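Local atomic coordinates of GDP-L-fucose synthase (Campylobacter jejuni subsp. jejuni serotype O:2, PDB entry 7CXT), a protein that binds NADPH and reduces the 4-keto group of GDP-6-OMe-4-keto-L-xylo-heptose, as a member of the fucose synthase subfamily of NAD(P)-dependent epimerases/dehydratases. Residues T5-Y10 with P59-L64; G16-A21 with N166-T171. All coordinates share one frame; numbering follows the deposited sequence.

Interaction 1: T5-Y10 with P59-L64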
loop_
_atom_site.group_PDB
_atom_site.type_symbol
_atom_site.label_atom_id
_atom_site.label_comp_id
_atom_site.label_asym_id
_atom_site.label_seq_id
_atom_site.Cartn_x
_atom_site.Cartn_y
_atom_site.Cartn_z
ATOM N N THR A 5 3.526 32.923 10.268
ATOM C CA THR A 5 3.276 33.619 9.008
ATOM C C THR A 5 4.478 33.514 8.067
ATOM O O THR A 5 4.304 33.478 6.842
ATOM C CB THR A 5 2.882 35.082 9.264
ATOM O OG1 THR A 5 3.842 35.705 10.115
ATOM C CG2 THR A 5 1.512 35.162 9.936
ATOM N N ASN A 6 5.688 33.394 8.610
ATOM C CA ASN A 6 6.902 33.195 7.822
ATOM C C ASN A 6 7.243 31.726 7.542
ATOM O O ASN A 6 8.265 31.463 6.890
ATOM C CB ASN A 6 8.089 33.867 8.520
ATOM C CG ASN A 6 8.187 33.501 9.995
ATOM O OD1 ASN A 6 7.220 33.643 10.746
ATOM N ND2 ASN A 6 9.360 33.029 10.416
ATOM N N SER A 7 6.444 30.770 8.021
ATOM C CA SER A 7 6.746 29.363 7.781
ATOM C C SER A 7 6.769 29.078 6.286
ATOM O O SER A 7 5.915 29.558 5.535
ATOM C CB SER A 7 5.707 28.460 8.458
ATOM O OG SER A 7 5.904 28.395 9.862
ATOM N N LYS A 8 7.756 28.295 5.853
ATOM C CA LYS A 8 7.841 27.865 4.462
ATOM C C LYS A 8 6.910 26.679 4.238
ATOM O O LYS A 8 7.046 25.643 4.900
ATOM C CB LYS A 8 9.276 27.493 4.107
ATOM C CG LYS A 8 9.544 27.454 2.604
ATOM C CD LYS A 8 11.011 27.135 2.330
ATOM C CE LYS A 8 11.447 27.623 0.966
ATOM N NZ LYS A 8 12.825 27.162 0.602
ATOM N N ILE A 9 5.989 26.819 3.283
ATOM C CA ILE A 9 4.947 25.832 3.024
ATOM C C ILE A 9 5.069 25.333 1.596
ATOM O O ILE A 9 5.057 26.131 0.654
ATOM C CB ILE A 9 3.531 26.402 3.227
ATOM C CG1 ILE A 9 3.428 27.237 4.505
ATOM C CG2 ILE A 9 2.499 25.267 3.158
ATOM C CD1 ILE A 9 3.313 26.451 5.734
ATOM N N TYR A 10 5.122 24.013 1.438
ATOM C CA TYR A 10 5.024 23.347 0.149
ATOM C C TYR A 10 3.627 22.742 0.003
ATOM O O TYR A 10 3.223 21.908 0.815
ATOM C CB TYR A 10 6.104 22.267 0.034
ATOM C CG TYR A 10 5.986 21.346 -1.153
ATOM C CD1 TYR A 10 5.720 21.837 -2.425
ATOM C CD2 TYR A 10 6.191 19.959 -1.005
ATOM C CE1 TYR A 10 5.640 20.973 -3.538
ATOM C CE2 TYR A 10 6.102 19.100 -2.092
ATOM C CZ TYR A 10 5.827 19.611 -3.361
ATOM O OH TYR A 10 5.725 18.743 -4.432
ATOM N N PRO A 59 11.076 22.553 2.958
ATOM C CA PRO A 59 9.808 23.099 3.463
ATOM C C PRO A 59 9.599 22.690 4.915
ATOM O O PRO A 59 9.980 21.593 5.317
ATOM C CB PRO A 59 8.758 22.478 2.537
ATOM C CG PRO A 59 9.378 21.180 2.093
ATOM C CD PRO A 59 10.860 21.442 2.013
ATOM N N GLU A 60 8.994 23.588 5.709
ATOM C CA GLU A 60 8.637 23.227 7.087
ATOM C C GLU A 60 7.278 22.548 7.199
ATOM O O GLU A 60 7.053 21.769 8.140
ATOM C CB GLU A 60 8.640 24.460 7.994
ATOM C CG GLU A 60 9.998 25.149 8.092
ATOM C CD GLU A 60 9.890 26.519 8.715
ATOM O OE1 GLU A 60 9.890 26.603 9.959
ATOM O OE2 GLU A 60 9.788 27.504 7.957
ATOM N N TYR A 61 6.367 22.823 6.269
ATOM C CA TYR A 61 5.054 22.194 6.253
ATOM C C TYR A 61 4.747 21.743 4.836
ATOM O O TYR A 61 5.145 22.393 3.866
ATOM C CB TYR A 61 3.965 23.163 6.774
ATOM C CG TYR A 61 4.223 23.575 8.202
ATOM C CD1 TYR A 61 5.046 24.661 8.503
ATOM C CD2 TYR A 61 3.687 22.853 9.250
ATOM C CE1 TYR A 61 5.317 25.008 9.809
ATOM C CE2 TYR A 61 3.948 23.206 10.576
ATOM C CZ TYR A 61 4.747 24.278 10.847
ATOM O OH TYR A 61 4.987 24.610 12.165
ATOM N N VAL A 62 4.037 20.620 4.723
ATOM C CA VAL A 62 3.732 20.001 3.436
ATOM C C VAL A 62 2.241 19.681 3.383
ATOM O O VAL A 62 1.703 19.069 4.311
ATOM C CB VAL A 62 4.575 18.727 3.216
ATOM C CG1 VAL A 62 4.129 17.989 1.949
ATOM C CG2 VAL A 62 6.074 19.082 3.172
ATOM N N PHE A 63 1.569 20.123 2.311
ATOM C CA PHE A 63 0.191 19.734 1.993
ATOM C C PHE A 63 0.269 18.908 0.719
ATOM O O PHE A 63 0.522 19.465 -0.356
ATOM C CB PHE A 63 -0.720 20.943 1.758
ATOM C CG PHE A 63 -1.071 21.710 2.990
ATOM C CD1 PHE A 63 -2.169 21.342 3.766
ATOM C CD2 PHE A 63 -0.338 22.830 3.352
ATOM C CE1 PHE A 63 -2.492 22.066 4.903
ATOM C CE2 PHE A 63 -0.664 23.563 4.478
ATOM C CZ PHE A 63 -1.746 23.185 5.247
ATOM N N LEU A 64 0.027 17.596 0.822
ATOM C CA LEU A 64 0.247 16.667 -0.306
ATOM C C LEU A 64 -1.082 16.421 -1.021
ATOM O O LEU A 64 -1.814 15.489 -0.693
ATOM C CB LEU A 64 0.863 15.347 0.174
ATOM C CG LEU A 64 0.989 14.165 -0.807
ATOM C CD1 LEU A 64 1.734 14.564 -2.106
ATOM C CD2 LEU A 64 1.683 12.992 -0.150
HETATM O O HOH W 1 8.110 27.925 11.166
#

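Interaction 2: G16-A21 with N166-T171. With NDP (NADPH dihydro-nicotinamide-adenine-dinucleotide phosphate), chain C.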
loop_
_atom_site.group_PDB
_atom_site.type_symbol
_atom_site.label_atom_id
_atom_site.label_comp_id
_atom_site.label_asym_id
_atom_site.label_seq_id
_atom_site.Cartn_x
_atom_site.Cartn_y
_atom_site.Cartn_z
ATOM N N GLY A 16 -4.185 21.734 -8.778
ATOM C CA GLY A 16 -5.415 20.971 -8.737
ATOM C C GLY A 16 -6.479 21.667 -7.897
ATOM O O GLY A 16 -6.279 22.758 -7.364
ATOM N N THR A 17 -7.647 21.022 -7.793
ATOM C CA THR A 17 -8.766 21.638 -7.073
ATOM C C THR A 17 -8.425 21.897 -5.605
ATOM O O THR A 17 -8.548 23.028 -5.121
ATOM C CB THR A 17 -10.010 20.756 -7.179
ATOM O OG1 THR A 17 -10.319 20.578 -8.567
ATOM C CG2 THR A 17 -11.190 21.422 -6.466
ATOM N N ALA A 18 -7.981 20.867 -4.874
ATOM C CA ALA A 18 -7.598 21.093 -3.478
ATOM C C ALA A 18 -6.398 22.024 -3.380
ATOM O O ALA A 18 -6.346 22.898 -2.497
ATOM C CB ALA A 18 -7.282 19.767 -2.778
ATOM N N GLY A 19 -5.442 21.886 -4.308
ATOM C CA GLY A 19 -4.216 22.659 -4.194
ATOM C C GLY A 19 -4.449 24.139 -4.396
ATOM O O GLY A 19 -3.885 24.962 -3.677
ATOM N N THR A 20 -5.315 24.495 -5.343
ATOM C CA THR A 20 -5.610 25.906 -5.577
ATOM C C THR A 20 -6.259 26.539 -4.355
ATOM O O THR A 20 -5.896 27.653 -3.953
ATOM C CB THR A 20 -6.535 26.056 -6.785
ATOM O OG1 THR A 20 -5.898 25.532 -7.950
ATOM C CG2 THR A 20 -6.872 27.518 -7.016
ATOM N N ALA A 21 -7.219 25.837 -3.748
ATOM C CA ALA A 21 -7.898 26.376 -2.574
ATOM C C ALA A 21 -6.950 26.479 -1.389
ATOM O O ALA A 21 -7.034 27.428 -0.606
ATOM C CB ALA A 21 -9.119 25.519 -2.246
ATOM N N ASN A 166 -14.620 12.372 0.562
ATOM C CA ASN A 166 -15.347 11.681 -0.505
ATOM C C ASN A 166 -15.356 12.435 -1.834
ATOM O O ASN A 166 -14.600 12.076 -2.736
ATOM C CB ASN A 166 -16.768 11.357 -0.057
ATOM C CG ASN A 166 -16.820 10.089 0.776
ATOM O OD1 ASN A 166 -16.130 9.110 0.463
ATOM N ND2 ASN A 166 -17.577 10.117 1.867
ATOM N N ASN A 167 -16.214 13.431 -2.012
ATOM C CA ASN A 167 -16.275 14.188 -3.261
ATOM C C ASN A 167 -15.884 15.630 -2.994
ATOM O O ASN A 167 -16.402 16.255 -2.066
ATOM C CB ASN A 167 -17.669 14.173 -3.901
ATOM C CG ASN A 167 -18.104 12.794 -4.324
ATOM O OD1 ASN A 167 -18.857 12.116 -3.611
ATOM N ND2 ASN A 167 -17.640 12.365 -5.476
ATOM N N LEU A 168 -14.982 16.150 -3.812
ATOM C CA LEU A 168 -14.519 17.523 -3.718
ATOM C C LEU A 168 -15.198 18.373 -4.784
ATOM O O LEU A 168 -15.478 17.913 -5.891
ATOM C CB LEU A 168 -13.000 17.592 -3.905
ATOM C CG LEU A 168 -12.073 18.500 -3.095
ATOM C CD1 LEU A 168 -10.898 18.942 -3.970
ATOM C CD2 LEU A 168 -12.764 19.686 -2.439
ATOM N N TYR A 169 -15.442 19.631 -4.442
ATOM C CA TYR A 169 -15.782 20.644 -5.424
ATOM C C TYR A 169 -15.270 21.960 -4.865
ATOM O O TYR A 169 -14.854 22.043 -3.706
ATOM C CB TYR A 169 -17.294 20.687 -5.719
ATOM C CG TYR A 169 -18.130 21.288 -4.613
ATOM C CD1 TYR A 169 -18.359 20.597 -3.433
ATOM C CD2 TYR A 169 -18.715 22.547 -4.758
ATOM C CE1 TYR A 169 -19.137 21.135 -2.421
ATOM C CE2 TYR A 169 -19.489 23.092 -3.746
ATOM C CZ TYR A 169 -19.690 22.390 -2.584
ATOM O OH TYR A 169 -20.444 22.949 -1.585
ATOM N N GLY A 170 -15.274 22.989 -5.687
ATOM C CA GLY A 170 -14.722 24.222 -5.163
ATOM C C GLY A 170 -15.002 25.378 -6.079
ATOM O O GLY A 170 -15.508 25.213 -7.191
ATOM N N THR A 171 -14.641 26.564 -5.589
ATOM C CA THR A 171 -14.928 27.767 -6.350
ATOM C C THR A 171 -14.204 27.735 -7.688
ATOM O O THR A 171 -14.775 28.127 -8.710
ATOM C CB THR A 171 -14.547 29.009 -5.536
ATOM O OG1 THR A 171 -15.356 29.071 -4.357
ATOM C CG2 THR A 171 -14.762 30.277 -6.342
HETATM P PA NDP C . -6.627 17.079 -8.859
HETATM O O1A NDP C . -6.582 15.852 -9.702
HETATM O O2A NDP C . -7.699 18.117 -9.053
HETATM O O5B NDP C . -5.187 17.856 -8.997
HETATM C C5B NDP C . -4.212 16.909 -8.738
HETATM C C4B NDP C . -2.862 17.627 -8.949
HETATM O O4B NDP C . -1.788 16.695 -8.863
HETATM C C3B NDP C . -2.873 18.256 -10.368
HETATM O O3B NDP C . -2.457 19.596 -10.298
HETATM C C2B NDP C . -1.791 17.413 -11.098
HETATM O O2B NDP C . -1.041 18.110 -11.923
HETATM C C1B NDP C . -0.897 17.023 -9.884
HETATM N N9A NDP C . -0.097 15.852 -10.190
HETATM C C8A NDP C . -0.536 14.546 -10.528
HETATM N N7A NDP C . 0.469 13.704 -10.755
HETATM C C5A NDP C . 1.641 14.508 -10.563
HETATM C C6A NDP C . 3.010 14.219 -10.653
HETATM N N6A NDP C . 3.485 12.958 -10.995
HETATM N N1A NDP C . 3.935 15.164 -10.403
HETATM C C2A NDP C . 3.444 16.413 -10.080
HETATM N N3A NDP C . 2.195 16.845 -9.952
HETATM C C4A NDP C . 1.287 15.839 -10.214
HETATM O O3 NDP C . -6.623 16.431 -7.338
HETATM P PN NDP C . -7.746 17.055 -6.363
HETATM O O1N NDP C . -9.083 16.642 -6.845
HETATM O O2N NDP C . -7.466 18.424 -5.779
HETATM O O5D NDP C . -7.634 16.025 -4.947
HETATM C C5D NDP C . -6.518 16.304 -4.204
HETATM C C4D NDP C . -6.469 15.275 -3.082
HETATM O O4D NDP C . -7.823 15.034 -2.602
HETATM C C3D NDP C . -5.975 13.896 -3.667
HETATM O O3D NDP C . -5.247 13.240 -2.691
HETATM C C2D NDP C . -7.293 13.153 -3.934
HETATM O O2D NDP C . -7.178 11.756 -3.857
HETATM C C1D NDP C . -8.095 13.640 -2.712
HETATM N N1N NDP C . -9.519 13.429 -2.958
HETATM C C2N NDP C . -10.227 14.205 -3.883
HETATM C C3N NDP C . -11.481 13.782 -4.285
HETATM C C7N NDP C . -12.235 14.567 -5.263
HETATM O O7N NDP C . -13.431 14.361 -5.546
HETATM N N7N NDP C . -11.562 15.584 -5.931
HETATM C C4N NDP C . -12.092 12.539 -3.782
HETATM C C5N NDP C . -11.366 11.974 -2.633
HETATM C C6N NDP C . -10.163 12.416 -2.272
HETATM P P2B NDP C . -1.624 18.201 -13.637
HETATM O O1X NDP C . -2.839 19.038 -13.405
HETATM O O2X NDP C . -0.405 18.884 -14.266
HETATM O O3X NDP C . -1.822 16.738 -13.903
#

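Interaction 1: T5-Y10 with P59-L64
Ile9 and Tyr10 pair in parallel with Tyr61 and Val62, joining strands 9-12 and 61-64 in the parallel sheet of the Rossmann fold. The ladder of backbone bonds runs from Lys8 O, which receives both Glu60 N (2.9 Å) and Tyr61 N, through Tyr10 N to Tyr61 O (2.9 Å), to Phe63 N on Tyr10 O. The Tyr61 amide makes the straighter approach to Lys8 O; that of Glu60 is tilted 28° from the carbonyl plane.

Apolar contacts lie on both faces. On the face of Ile9, Tyr61 and Phe63, the CD1 branch of Ile9 rests on Tyr61 CB (3.5 Å), while its CG2, anti to the backbone N, meets the edge of the Phe63 ring in plane at CD2 (3.7 Å). Met256 of helix 245-258 covers Tyr61 and Phe63 there. On the other face Tyr10 CB packs against Pro59 CB (3.7 Å), and the Tyr10 and Val62 side chains run alongside each other, Tyr10 CD2 4.1 Å from Val62 CG1; Val62 also touches helix 78-98.

Polar contacts gather just before the two strands. Ser7 OG, also bonded to Gln4 N, shares a water with Glu60 OE1, and the extended Glu60 chain brings its other oxygen to the backbone of Lys8. That bond, Lys8 N to Glu60 OE2 (3.0 Å), is almost straight at 174° but enters from above the carboxylate plane.

Interaction 2: G16-A21 with N166-T171
Thr17 and Ala18, in the first turn of helix 17-28, meet Leu168 beside the NADPH pyrophosphate. This is the dinucleotide-binding turn of the Rossmann fold, with Gly16 at the N-cap, and the tight part of the contact is small. Leu168 CD1 lies 3.5 Å from Thr17 CG2 and 3.9 Å from Ala18 CB, reaching across the start of the helix. The CG2 branch of Thr17 is anti to the backbone N (chi1 -58° for OG1), which turns this methyl to the leucine; the Thr17 and Leu168 side chains pass one another, each running toward the other's backbone. Leu248 of helix 245-258 touches both Ala18 and Leu168.

Toward Gly170 the packing is looser: Thr17 CG2 is 4.4 Å from Gly170 N, and no hydrogen bond links the two segments. Tyr169 points away from the helix, its ring edge-to-face with His244, and Thr171 is partly exposed.

The cofactor supplies the polar link. Thr17 N bonds to NDP O2A, and Ala18 N to NDP O2N at 2.7 Å, one phosphate each. Leu168 N donates to the carboxamide oxygen NDP O7N at 2.9 Å. The helix start would probably favour the phosphate charge, while the bond from Leu168 N would help set the orientation of the carboxamide, so the same contact grips the cofactor at the pyrophosphate and at the nicotinamide.

From the N terminus, the chain enters the parallel sheet at strand 9-12 and passes directly into helix 17-28, so the first segments of both interactions belong to consecutive elements. Interaction 1 closes a loop of 48 residues, about half of them helical, when strand 61-64 returns beside strand 9-12. Interaction 2 closes a much longer one, of 144 residues, when the chain reaches 166-171 just after strand 160-165. The segments alternate, so the two closures cross. The first joins neighbouring strands in the sheet; the second brings the cofactor-binding helix against strand 167-169 of the mixed sheet. Their centres lie about 19 Å apart, and they do not touch.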